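Short chain alcohol dehydrogenase-related dehydrogenase (Sinorhizobium meliloti, PDB 3TPC) probably acts as an oxidoreductase of the short-chain dehydrogenase/reductase family, whose members use a Rossmann fold to bind a nicotinamide cofactor. Local coordinates at residues P93-L98 and L106-R111; E129-G134 and F184-V189; T24-Q29 and E227-V232; R58-D61 and A66-T69. All blocks are in the same frame, centred on the assembly; numbering follows the deposited sequence.

From the N terminus, contact 3 opens first, on helix 18-29, and closes last, when helix 225-237 packs against it. The other three contacts lie within this wide loop, one after another, and none crosses another. Contact 4 closes a short turn between edge strand 56-59 and helix 65-79. Contact 1 joins the segment 93-98, beyond strand 84-87, to the start of helix 106-132. The same helix carries contact 2 at its far end, where it meets the beginning of strand 186-193; the centres of contacts 1 and 2 are 34 Å apart. Both of these contacts also reach the second subunit, whereas contacts 2 and 3 touch the third.

Contact 1: P93-L98 and L106-R111; sequences PGEKIL and LDSFAR
A single side-chain hydrogen bond, from Ser108 to Glu95, joins a loop to the first turns of a long helix at the surface of the subunit. Residues 93-98 have no regular structure and follow strand 84-87, while 106-111 begin helix 106-132. The backbones stand well apart, and Glu95 bridges the space. Its CG is anti to the backbone N (chi1 -158°) and the chain stays extended beyond it, which carries the carboxylate to the side of the helix. Ser108 OG gives its proton to Glu95 OE1 over 3.0 Å and meets that oxygen almost in line with its C-O bond. Ser108 CB follows at 3.6 Å from Glu95 OE1, beside the bonded hydroxyl. The other carboxylate oxygen, OE2, accepts a hydrogen bond from the backbone N of Ala105, directly before the helix. With one bond on each oxygen, the carboxylate is held against rotation, and the nearby amino end of the helix would be expected to favour its negative charge. The loop is also tied to Gly159 through the backbone of Glu95 and to His104 through that of Ile97. Just beyond, the backbone N atoms of Ile97 and Leu98 bond to the carboxylate of Glu180 of the second subunit, and Phe109 stacks with Phe121 of that subunit. The arrangement thus fixes a connecting loop to the helix that follows the fourth strand of the Rossmann fold, at a subunit interface of the kind classical short-chain dehydrogenases build from their long helices.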
loop_
_atom_site.group_PDB
_atom_site.type_symbol
_atom_site.label_atom_id
_atom_site.label_comp_id
_atom_site.label_asym_id
_atom_site.label_seq_id
_atom_site.Cartn_x
_atom_site.Cartn_y
_atom_site.Cartn_z
ATOM N N PRO D 93 -5.088 6.440 -22.692
ATOM C CA PRO D 93 -6.123 5.651 -23.398
ATOM C C PRO D 93 -6.938 4.729 -22.479
ATOM O O PRO D 93 -6.556 4.454 -21.328
ATOM C CB PRO D 93 -5.324 4.807 -24.397
ATOM C CG PRO D 93 -3.928 4.791 -23.863
ATOM C CD PRO D 93 -3.719 6.070 -23.094
ATOM N N GLY D 94 -8.094 4.309 -22.984
ATOM C CA GLY D 94 -8.887 3.230 -22.411
ATOM C C GLY D 94 -9.125 2.276 -23.567
ATOM O O GLY D 94 -9.460 2.701 -24.669
ATOM N N GLU D 95 -8.898 0.992 -23.318
ATOM C CA GLU D 95 -9.111 -0.070 -24.266
ATOM C C GLU D 95 -9.269 -1.306 -23.392
ATOM O O GLU D 95 -8.480 -1.523 -22.449
ATOM C CB GLU D 95 -7.867 -0.210 -25.145
ATOM C CG GLU D 95 -8.089 -0.903 -26.507
ATOM C CD GLU D 95 -6.841 -0.929 -27.426
ATOM O OE1 GLU D 95 -5.990 -0.010 -27.351
ATOM O OE2 GLU D 95 -6.729 -1.875 -28.250
ATOM N N LYS D 96 -10.282 -2.119 -23.667
ATOM C CA LYS D 96 -10.419 -3.348 -22.892
ATOM C C LYS D 96 -9.383 -4.389 -23.288
ATOM O O LYS D 96 -8.913 -4.435 -24.419
ATOM C CB LYS D 96 -11.818 -3.927 -23.001
ATOM C CG LYS D 96 -12.906 -2.986 -22.504
ATOM C CD LYS D 96 -14.298 -3.507 -22.803
ATOM C CE LYS D 96 -15.274 -2.851 -21.845
ATOM N NZ LYS D 96 -16.688 -3.267 -22.113
ATOM N N ILE D 97 -9.011 -5.216 -22.319
ATOM C CA ILE D 97 -8.201 -6.361 -22.598
ATOM C C ILE D 97 -8.887 -7.199 -23.662
ATOM O O ILE D 97 -8.252 -7.550 -24.634
ATOM C CB ILE D 97 -7.947 -7.227 -21.331
ATOM C CG1 ILE D 97 -7.257 -6.384 -20.238
ATOM C CG2 ILE D 97 -7.174 -8.515 -21.696
ATOM C CD1 ILE D 97 -7.142 -7.090 -18.897
ATOM N N LEU D 98 -10.169 -7.542 -23.460
ATOM C CA LEU D 98 -10.886 -8.425 -24.403
ATOM C C LEU D 98 -12.025 -7.627 -24.942
ATOM O O LEU D 98 -13.049 -7.555 -24.322
ATOM C CB LEU D 98 -11.423 -9.712 -23.718
ATOM C CG LEU D 98 -10.475 -10.817 -23.311
ATOM C CD1 LEU D 98 -11.248 -12.037 -22.877
ATOM C CD2 LEU D 98 -9.477 -11.209 -24.411
ATOM N N LEU D 106 -1.477 -5.246 -29.114
ATOM C CA LEU D 106 -0.203 -5.244 -28.427
ATOM C C LEU D 106 0.517 -3.893 -28.432
ATOM O O LEU D 106 0.866 -3.335 -27.377
ATOM C CB LEU D 106 0.745 -6.312 -28.984
ATOM C CG LEU D 106 1.922 -6.511 -28.022
ATOM C CD1 LEU D 106 1.360 -6.728 -26.579
ATOM C CD2 LEU D 106 2.867 -7.650 -28.442
ATOM N N ASP D 107 0.767 -3.386 -29.616
ATOM C CA ASP D 107 1.585 -2.196 -29.799
ATOM C C ASP D 107 0.971 -0.945 -29.176
ATOM O O ASP D 107 1.688 -0.050 -28.790
ATOM C CB ASP D 107 1.839 -1.959 -31.290
ATOM C CG ASP D 107 0.839 -0.963 -31.898
ATOM O OD1 ASP D 107 1.014 0.290 -31.715
ATOM O OD2 ASP D 107 -0.138 -1.413 -32.530
ATOM N N SER D 108 -0.351 -0.867 -29.121
ATOM C CA SER D 108 -1.044 0.196 -28.395
ATOM C C SER D 108 -0.619 0.268 -26.891
ATOM O O SER D 108 -0.347 1.359 -26.347
ATOM C CB SER D 108 -2.536 -0.021 -28.505
ATOM O OG SER D 108 -3.192 0.994 -27.803
ATOM N N PHE D 109 -0.551 -0.904 -26.260
ATOM C CA PHE D 109 -0.166 -1.079 -24.859
ATOM C C PHE D 109 1.311 -0.670 -24.608
ATOM O O PHE D 109 1.608 0.149 -23.711
ATOM C CB PHE D 109 -0.427 -2.536 -24.435
ATOM C CG PHE D 109 -0.040 -2.822 -23.050
ATOM C CD1 PHE D 109 -0.982 -2.773 -22.038
ATOM C CD2 PHE D 109 1.302 -3.121 -22.732
ATOM C CE1 PHE D 109 -0.609 -2.994 -20.707
ATOM C CE2 PHE D 109 1.687 -3.372 -21.410
ATOM C CZ PHE D 109 0.740 -3.284 -20.405
ATOM N N ALA D 110 2.200 -1.213 -25.443
ATOM C CA ALA D 110 3.603 -0.789 -25.540
ATOM C C ALA D 110 3.764 0.712 -25.695
ATOM O O ALA D 110 4.559 1.322 -25.017
ATOM C CB ALA D 110 4.325 -1.542 -26.671
ATOM N N ARG D 111 2.971 1.310 -26.556
ATOM C CA ARG D 111 3.088 2.721 -26.820
ATOM C C ARG D 111 2.763 3.570 -25.550
ATOM O O ARG D 111 3.405 4.542 -25.256
ATOM C CB ARG D 111 2.158 3.063 -27.999
ATOM C CG ARG D 111 2.588 4.241 -28.847
#

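Contact 2: E129-G134 and F184-V189; sequences EVMSQG and FGIRVV
Met131 and Ile186 lie obliquely across one another where helix 106-132 nears its end and strand 186-193 begins, a helix-on-sheet packing within the Rossmann fold. Met131 is a selenomethionine. Its CG sits anti to the carbonyl carbon (chi1 -62°) and the chain runs extended from there, so that two points along it touch the isoleucine. Near the root, Met131 CB rests 3.8 Å from Ile186 CD1. The two branches of the isoleucine meet different parts of the methionine: CG1 and CD1 its CB, CG2 its selenium. The CD1 methyl of Ile186 also approaches the helix backbone, at 4.0 Å from Ser132 N. Around this pair, Ile145 of the neighbouring strand 143-148 packs on both side chains, Val82 touches Met131 and Leu181 of helix 161-181 touches Ile186, so the pair is enclosed by apolar side chains. A second, more exposed pair lies just before the strand. There the hydroxyl of Ser132 stands over a face of the Phe184 ring, although its exact position is doubtful because Ser132 CB is modelled too close to the backbone O of Glu129. Leu98 of the second subunit packs on Ser132 and Phe184 alike, so this outer end of the contact belongs partly to the subunit interface. No hydrogen bond links the two segments. Further out along the selenomethionine than its CB, the selenium atom SE of Met131 comes to 3.9 Å from Ile186 CG2.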
loop_
_atom_site.group_PDB
_atom_site.type_symbol
_atom_site.label_atom_id
_atom_site.label_comp_id
_atom_site.label_asym_id
_atom_site.label_seq_id
_atom_site.Cartn_x
_atom_site.Cartn_y
_atom_site.Cartn_z
ATOM N N GLU D 129 21.854 13.101 -14.263
ATOM C CA GLU D 129 23.260 13.218 -14.617
ATOM C C GLU D 129 23.729 14.682 -14.491
ATOM O O GLU D 129 24.665 14.956 -13.762
ATOM C CB GLU D 129 23.512 12.708 -16.037
ATOM C CG GLU D 129 24.900 13.118 -16.590
ATOM C CD GLU D 129 25.338 12.275 -17.781
ATOM O OE1 GLU D 129 24.567 12.177 -18.764
ATOM O OE2 GLU D 129 26.429 11.661 -17.720
ATOM N N VAL D 130 23.038 15.609 -15.178
ATOM C CA VAL D 130 23.300 17.031 -15.049
ATOM C C VAL D 130 23.165 17.576 -13.613
ATOM O O VAL D 130 24.081 18.281 -13.138
ATOM C CB VAL D 130 22.426 17.812 -15.971
ATOM C CG1 VAL D 130 22.482 19.273 -15.624
ATOM C CG2 VAL D 130 22.871 17.609 -17.381
HETATM N N MSE D 131 22.054 17.271 -12.913
HETATM C CA MSE D 131 21.821 17.836 -11.591
HETATM C C MSE D 131 23.008 17.502 -10.721
HETATM O O MSE D 131 23.469 18.331 -9.948
HETATM C CB MSE D 131 20.520 17.289 -10.967
HETATM C CG MSE D 131 19.236 17.635 -11.774
HETATM SE SE MSE D 131 17.788 16.546 -11.116
HETATM C CE MSE D 131 16.429 17.742 -11.566
ATOM N N SER D 132 23.454 16.261 -10.872
ATOM C CA SER D 132 24.649 15.620 -10.344
ATOM C C SER D 132 25.900 16.534 -10.280
ATOM O O SER D 132 26.670 16.520 -9.300
ATOM C CB SER D 132 24.923 14.472 -11.343
ATOM O OG SER D 132 25.759 13.437 -10.906
ATOM N N GLN D 133 26.077 17.304 -11.361
ATOM C CA GLN D 133 27.299 18.035 -11.649
ATOM C C GLN D 133 27.236 19.450 -11.075
ATOM O O GLN D 133 28.183 20.210 -11.220
ATOM C CB GLN D 133 27.515 18.110 -13.160
ATOM C CG GLN D 133 28.020 16.830 -13.822
ATOM C CD GLN D 133 27.695 16.789 -15.344
ATOM O OE1 GLN D 133 27.756 15.739 -15.978
ATOM N NE2 GLN D 133 27.341 17.944 -15.915
ATOM N N GLY D 134 26.112 19.812 -10.457
ATOM C CA GLY D 134 25.941 21.158 -9.856
ATOM C C GLY D 134 26.343 21.217 -8.389
ATOM O O GLY D 134 26.679 20.194 -7.807
ATOM N N PHE D 184 23.531 12.110 -4.209
ATOM C CA PHE D 184 23.881 13.352 -4.851
ATOM C C PHE D 184 23.011 14.488 -4.387
ATOM O O PHE D 184 23.125 15.644 -4.896
ATOM C CB PHE D 184 23.744 13.201 -6.356
ATOM C CG PHE D 184 24.548 12.081 -6.921
ATOM C CD1 PHE D 184 25.904 12.273 -7.252
ATOM C CD2 PHE D 184 23.966 10.823 -7.129
ATOM C CE1 PHE D 184 26.687 11.216 -7.771
ATOM C CE2 PHE D 184 24.723 9.761 -7.655
ATOM C CZ PHE D 184 26.091 9.949 -7.959
ATOM N N GLY D 185 22.106 14.183 -3.465
ATOM C CA GLY D 185 21.137 15.199 -3.058
ATOM C C GLY D 185 20.063 15.567 -4.084
ATOM O O GLY D 185 19.679 16.727 -4.191
ATOM N N ILE D 186 19.551 14.567 -4.814
ATOM C CA ILE D 186 18.410 14.740 -5.705
ATOM C C ILE D 186 17.213 14.007 -5.087
ATOM O O ILE D 186 17.274 12.776 -4.821
ATOM C CB ILE D 186 18.757 14.176 -7.112
ATOM C CG1 ILE D 186 19.971 14.941 -7.701
ATOM C CG2 ILE D 186 17.564 14.192 -8.056
ATOM C CD1 ILE D 186 20.726 14.163 -8.842
ATOM N N ARG D 187 16.143 14.751 -4.818
ATOM C CA ARG D 187 14.937 14.134 -4.295
ATOM C C ARG D 187 14.073 13.629 -5.470
ATOM O O ARG D 187 14.137 14.166 -6.589
ATOM C CB ARG D 187 14.146 15.096 -3.385
ATOM C CG ARG D 187 14.839 15.374 -2.045
ATOM C CD ARG D 187 14.003 16.197 -1.086
ATOM N NE ARG D 187 13.795 17.597 -1.500
ATOM C CZ ARG D 187 12.636 18.142 -1.888
ATOM N NH1 ARG D 187 11.528 17.411 -1.938
ATOM N NH2 ARG D 187 12.586 19.428 -2.271
ATOM N N VAL D 188 13.283 12.583 -5.213
ATOM C CA VAL D 188 12.412 12.054 -6.221
ATOM C C VAL D 188 11.140 11.743 -5.501
ATOM O O VAL D 188 11.161 10.944 -4.547
ATOM C CB VAL D 188 12.930 10.744 -6.845
ATOM C CG1 VAL D 188 12.043 10.356 -8.029
ATOM C CG2 VAL D 188 14.379 10.878 -7.278
ATOM N N VAL D 189 10.050 12.374 -5.982
ATOM C CA VAL D 189 8.739 12.352 -5.386
ATOM C C VAL D 189 7.795 12.216 -6.557
ATOM O O VAL D 189 8.104 12.734 -7.595
ATOM C CB VAL D 189 8.443 13.670 -4.622
ATOM C CG1 VAL D 189 7.032 13.666 -3.972
ATOM C CG2 VAL D 189 9.453 13.867 -3.547
#

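Contact 3: T24-Q29 and E227-V232; sequences TRMLAQ and EYAALV
Helices 18-29 and 225-237 approach each other closely at Met26 and Ala229, whose CA atoms are 6.4 Å apart. A selenomethionine occupies position 26, and it supplies the whole of one side of the contact. Ala229 has only a methyl group here, which lets the helices come near: Met26 CG sits 3.7 Å from Ala229 CB, and Met26 CB is 4.0 Å from the same methyl. The side chain then bends (chi2 70°) instead of running straight at the other helix. This turn lays its outer part along the surface of helix 225-237, with Met26 CE 4.1 Å from the backbone O of Ala229. One turn further on, Met26 CE meets Val232 CG1 at 4.4 Å, a looser contact. The packing is apolar throughout, with no hydrogen bond between the segments. Beneath it, Val23 of helix 18-29 touches both Tyr228 and Val232, and Ile191 of strand 186-193 supports the same two residues from the sheet. Tyr228 OH is hydrogen-bonded to Thr148 OG1, while Ala230 and Leu231 pack on Asn238 of the third subunit. Helices packed side by side on one face of a parallel sheet are characteristic of the Rossmann fold; helix 18-29 begins within the glycine-rich TGxxxGxG motif of short-chain dehydrogenases.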
loop_
_atom_site.group_PDB
_atom_site.type_symbol
_atom_site.label_atom_id
_atom_site.label_comp_id
_atom_site.label_asym_id
_atom_site.label_seq_id
_atom_site.Cartn_x
_atom_site.Cartn_y
_atom_site.Cartn_z
ATOM N N THR D 24 4.466 24.927 -15.591
ATOM C CA THR D 24 5.304 25.891 -16.261
ATOM C C THR D 24 4.822 27.314 -15.864
ATOM O O THR D 24 5.609 28.167 -15.449
ATOM C CB THR D 24 5.229 25.611 -17.737
ATOM O OG1 THR D 24 5.610 24.252 -17.930
ATOM C CG2 THR D 24 6.160 26.480 -18.526
ATOM N N ARG D 25 3.524 27.521 -15.887
ATOM C CA ARG D 25 2.991 28.770 -15.418
ATOM C C ARG D 25 3.420 29.121 -13.991
ATOM O O ARG D 25 3.978 30.222 -13.791
ATOM C CB ARG D 25 1.487 28.787 -15.534
ATOM C CG ARG D 25 1.005 29.830 -16.466
ATOM C CD ARG D 25 -0.518 29.943 -16.388
ATOM N NE ARG D 25 -1.128 28.852 -17.158
ATOM C CZ ARG D 25 -1.712 27.769 -16.633
ATOM N NH1 ARG D 25 -1.806 27.613 -15.303
ATOM N NH2 ARG D 25 -2.207 26.844 -17.456
HETATM N N MSE D 26 3.185 28.216 -13.022
HETATM C CA MSE D 26 3.572 28.501 -11.624
HETATM C C MSE D 26 5.053 28.708 -11.435
HETATM O O MSE D 26 5.435 29.555 -10.658
HETATM C CB MSE D 26 2.917 27.587 -10.556
HETATM C CG MSE D 26 3.690 26.422 -10.122
HETATM SE SE MSE D 26 5.263 26.743 -9.062
HETATM C CE MSE D 26 6.066 25.061 -9.537
ATOM N N LEU D 27 5.883 28.026 -12.197
ATOM C CA LEU D 27 7.308 28.285 -12.110
ATOM C C LEU D 27 7.672 29.665 -12.672
ATOM O O LEU D 27 8.442 30.381 -12.057
ATOM C CB LEU D 27 8.146 27.149 -12.741
ATOM C CG LEU D 27 8.062 25.784 -12.012
ATOM C CD1 LEU D 27 8.520 24.634 -12.859
ATOM C CD2 LEU D 27 8.825 25.761 -10.694
ATOM N N ALA D 28 7.093 30.042 -13.817
ATOM C CA ALA D 28 7.334 31.386 -14.402
ATOM C C ALA D 28 6.980 32.525 -13.459
ATOM O O ALA D 28 7.775 33.443 -13.281
ATOM C CB ALA D 28 6.611 31.549 -15.739
ATOM N N GLN D 29 5.786 32.446 -12.865
ATOM C CA GLN D 29 5.349 33.324 -11.794
ATOM C C GLN D 29 6.213 33.315 -10.519
ATOM O O GLN D 29 6.177 34.280 -9.777
ATOM C CB GLN D 29 3.920 32.959 -11.381
ATOM C CG GLN D 29 2.801 33.263 -12.387
ATOM C CD GLN D 29 1.506 32.464 -12.078
ATOM O OE1 GLN D 29 1.380 31.828 -11.009
ATOM N NE2 GLN D 29 0.559 32.473 -13.024
ATOM N N GLU D 227 -3.926 23.403 -8.880
ATOM C CA GLU D 227 -3.799 22.675 -7.592
ATOM C C GLU D 227 -2.742 21.575 -7.710
ATOM O O GLU D 227 -1.972 21.355 -6.794
ATOM C CB GLU D 227 -5.153 22.158 -7.112
ATOM C CG GLU D 227 -6.202 23.318 -7.020
ATOM C CD GLU D 227 -7.628 22.848 -6.844
ATOM O OE1 GLU D 227 -8.148 22.190 -7.773
ATOM O OE2 GLU D 227 -8.245 23.101 -5.785
ATOM N N TYR D 228 -2.634 20.954 -8.871
ATOM C CA TYR D 228 -1.496 20.091 -9.123
ATOM C C TYR D 228 -0.169 20.879 -9.021
ATOM O O TYR D 228 0.787 20.441 -8.341
ATOM C CB TYR D 228 -1.634 19.425 -10.487
ATOM C CG TYR D 228 -0.557 18.449 -10.767
ATOM C CD1 TYR D 228 0.574 18.813 -11.475
ATOM C CD2 TYR D 228 -0.667 17.143 -10.329
ATOM C CE1 TYR D 228 1.587 17.877 -11.721
ATOM C CE2 TYR D 228 0.318 16.215 -10.575
ATOM C CZ TYR D 228 1.440 16.579 -11.255
ATOM O OH TYR D 228 2.405 15.614 -11.472
ATOM N N ALA D 229 -0.122 22.050 -9.676
ATOM C CA ALA D 229 1.070 22.894 -9.673
ATOM C C ALA D 229 1.465 23.297 -8.261
ATOM O O ALA D 229 2.649 23.402 -7.942
ATOM C CB ALA D 229 0.802 24.138 -10.471
ATOM N N ALA D 230 0.448 23.567 -7.440
ATOM C CA ALA D 230 0.656 23.992 -6.075
ATOM C C ALA D 230 1.286 22.835 -5.261
ATOM O O ALA D 230 2.142 23.097 -4.425
ATOM C CB ALA D 230 -0.686 24.474 -5.447
ATOM N N LEU D 231 0.902 21.576 -5.501
ATOM C CA LEU D 231 1.612 20.479 -4.834
ATOM C C LEU D 231 3.078 20.347 -5.335
ATOM O O LEU D 231 4.017 20.166 -4.525
ATOM C CB LEU D 231 0.852 19.140 -4.919
ATOM C CG LEU D 231 1.460 17.918 -4.159
ATOM C CD1 LEU D 231 1.852 18.238 -2.664
ATOM C CD2 LEU D 231 0.598 16.615 -4.251
ATOM N N VAL D 232 3.278 20.434 -6.651
ATOM C CA VAL D 232 4.622 20.459 -7.160
ATOM C C VAL D 232 5.509 21.476 -6.409
ATOM O O VAL D 232 6.643 21.194 -6.030
ATOM C CB VAL D 232 4.655 20.697 -8.653
ATOM C CG1 VAL D 232 6.083 20.679 -9.130
ATOM C CG2 VAL D 232 3.758 19.636 -9.412
#

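Contact 4: R58-D61 and A66-T69; sequences RNAD and ADAT
Asp67, in the first turns of helix 65-79, reaches back to the backbone of Ala60 and Asp61, where strand 56-59 has just run out. Its CB already touches the loop, lying 3.7 Å from the backbone O of Asp61 and 4.2 Å from the CB of Ala60. From there CG turns to the position anti to the carbonyl carbon (chi1 -76°), which brings the carboxylate across the backbone at the junction of Ala60 and Asp61. CG of Asp67 follows at 3.9 Å from Asp61 N. At the tip, OD2 of Asp67 accepts a hydrogen bond from Asp61 N, 3.1 Å long and nearly straight at 177°. The donor comes to the anti side of the oxygen, 20° out of the carboxylate plane. The same OD2 rests 3.7 Å from Ala60 CA. The carboxylate of Asp61 leads away from this bond and its OD1 accepts the N-H of Thr63. The two acids, with Asp61 OD2 and Asp67 OD2 5.8 Å apart, would probably repel each other mildly. Asp67 is held at its own backbone too, since its N bonds to Asn64 OD1. Asp61 and Thr63 probably stand where classical short-chain dehydrogenases usually have an aspartate-hydrophobic-Thr/Ser sequence at the adenine pocket, and the bond to Asp67 OD2 ties the first residue of that sequence to the helix after it. Strand 33-38 flanks the strand side through Leu37, which packs on Ala60, while Ala68 packs on Asn122, Met123 and Leu126 of helix 106-132.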
loop_
_atom_site.group_PDB
_atom_site.type_symbol
_atom_site.label_atom_id
_atom_site.label_comp_id
_atom_site.label_asym_id
_atom_site.label_seq_id
_atom_site.Cartn_x
_atom_site.Cartn_y
_atom_site.Cartn_z
ATOM N N ARG D 58 10.741 23.987 -26.362
ATOM C CA ARG D 58 11.346 23.189 -27.425
ATOM C C ARG D 58 10.458 21.986 -27.726
ATOM O O ARG D 58 9.771 21.473 -26.825
ATOM C CB ARG D 58 12.783 22.750 -27.092
ATOM N N ASN D 59 10.443 21.562 -28.994
ATOM C CA ASN D 59 9.704 20.379 -29.404
ATOM C C ASN D 59 10.583 19.184 -29.207
ATOM O O ASN D 59 11.671 19.124 -29.766
ATOM C CB ASN D 59 9.283 20.421 -30.876
ATOM C CG ASN D 59 8.418 21.622 -31.210
ATOM O OD1 ASN D 59 7.329 21.819 -30.656
ATOM N ND2 ASN D 59 8.892 22.421 -32.166
ATOM N N ALA D 60 10.104 18.230 -28.416
ATOM C CA ALA D 60 10.858 16.999 -28.140
ATOM C C ALA D 60 9.934 15.818 -27.910
ATOM O O ALA D 60 8.819 15.992 -27.405
ATOM C CB ALA D 60 11.818 17.193 -26.947
ATOM N N ASP D 61 10.401 14.635 -28.324
ATOM C CA ASP D 61 9.804 13.353 -27.949
ATOM C C ASP D 61 10.595 12.736 -26.796
ATOM O O ASP D 61 11.661 12.115 -26.992
ATOM C CB ASP D 61 9.758 12.380 -29.139
ATOM C CG ASP D 61 9.124 11.008 -28.787
ATOM O OD1 ASP D 61 8.605 10.794 -27.640
ATOM O OD2 ASP D 61 9.165 10.125 -29.684
ATOM N N ALA D 66 17.918 10.761 -28.388
ATOM C CA ALA D 66 18.612 11.944 -28.954
ATOM C C ALA D 66 17.898 13.254 -28.706
ATOM O O ALA D 66 18.536 14.280 -28.544
ATOM C CB ALA D 66 18.946 11.771 -30.449
ATOM N N ASP D 67 16.577 13.220 -28.692
ATOM C CA ASP D 67 15.811 14.404 -28.335
ATOM C C ASP D 67 16.028 14.819 -26.888
ATOM O O ASP D 67 16.053 16.006 -26.567
ATOM C CB ASP D 67 14.328 14.154 -28.532
ATOM C CG ASP D 67 13.928 14.187 -29.972
ATOM O OD1 ASP D 67 14.732 13.788 -30.843
ATOM O OD2 ASP D 67 12.807 14.631 -30.231
ATOM N N ALA D 68 16.178 13.822 -26.032
ATOM C CA ALA D 68 16.320 14.015 -24.636
ATOM C C ALA D 68 17.754 14.470 -24.342
ATOM O O ALA D 68 17.973 15.330 -23.483
ATOM C CB ALA D 68 16.000 12.695 -23.920
ATOM N N THR D 69 18.730 13.889 -25.036
ATOM C CA THR D 69 20.095 14.377 -24.887
ATOM C C THR D 69 20.238 15.816 -25.409
ATOM O O THR D 69 20.875 16.642 -24.752
ATOM C CB THR D 69 21.127 13.485 -25.551
ATOM O OG1 THR D 69 20.983 12.145 -25.075
ATOM C CG2 THR D 69 22.535 13.984 -25.196
#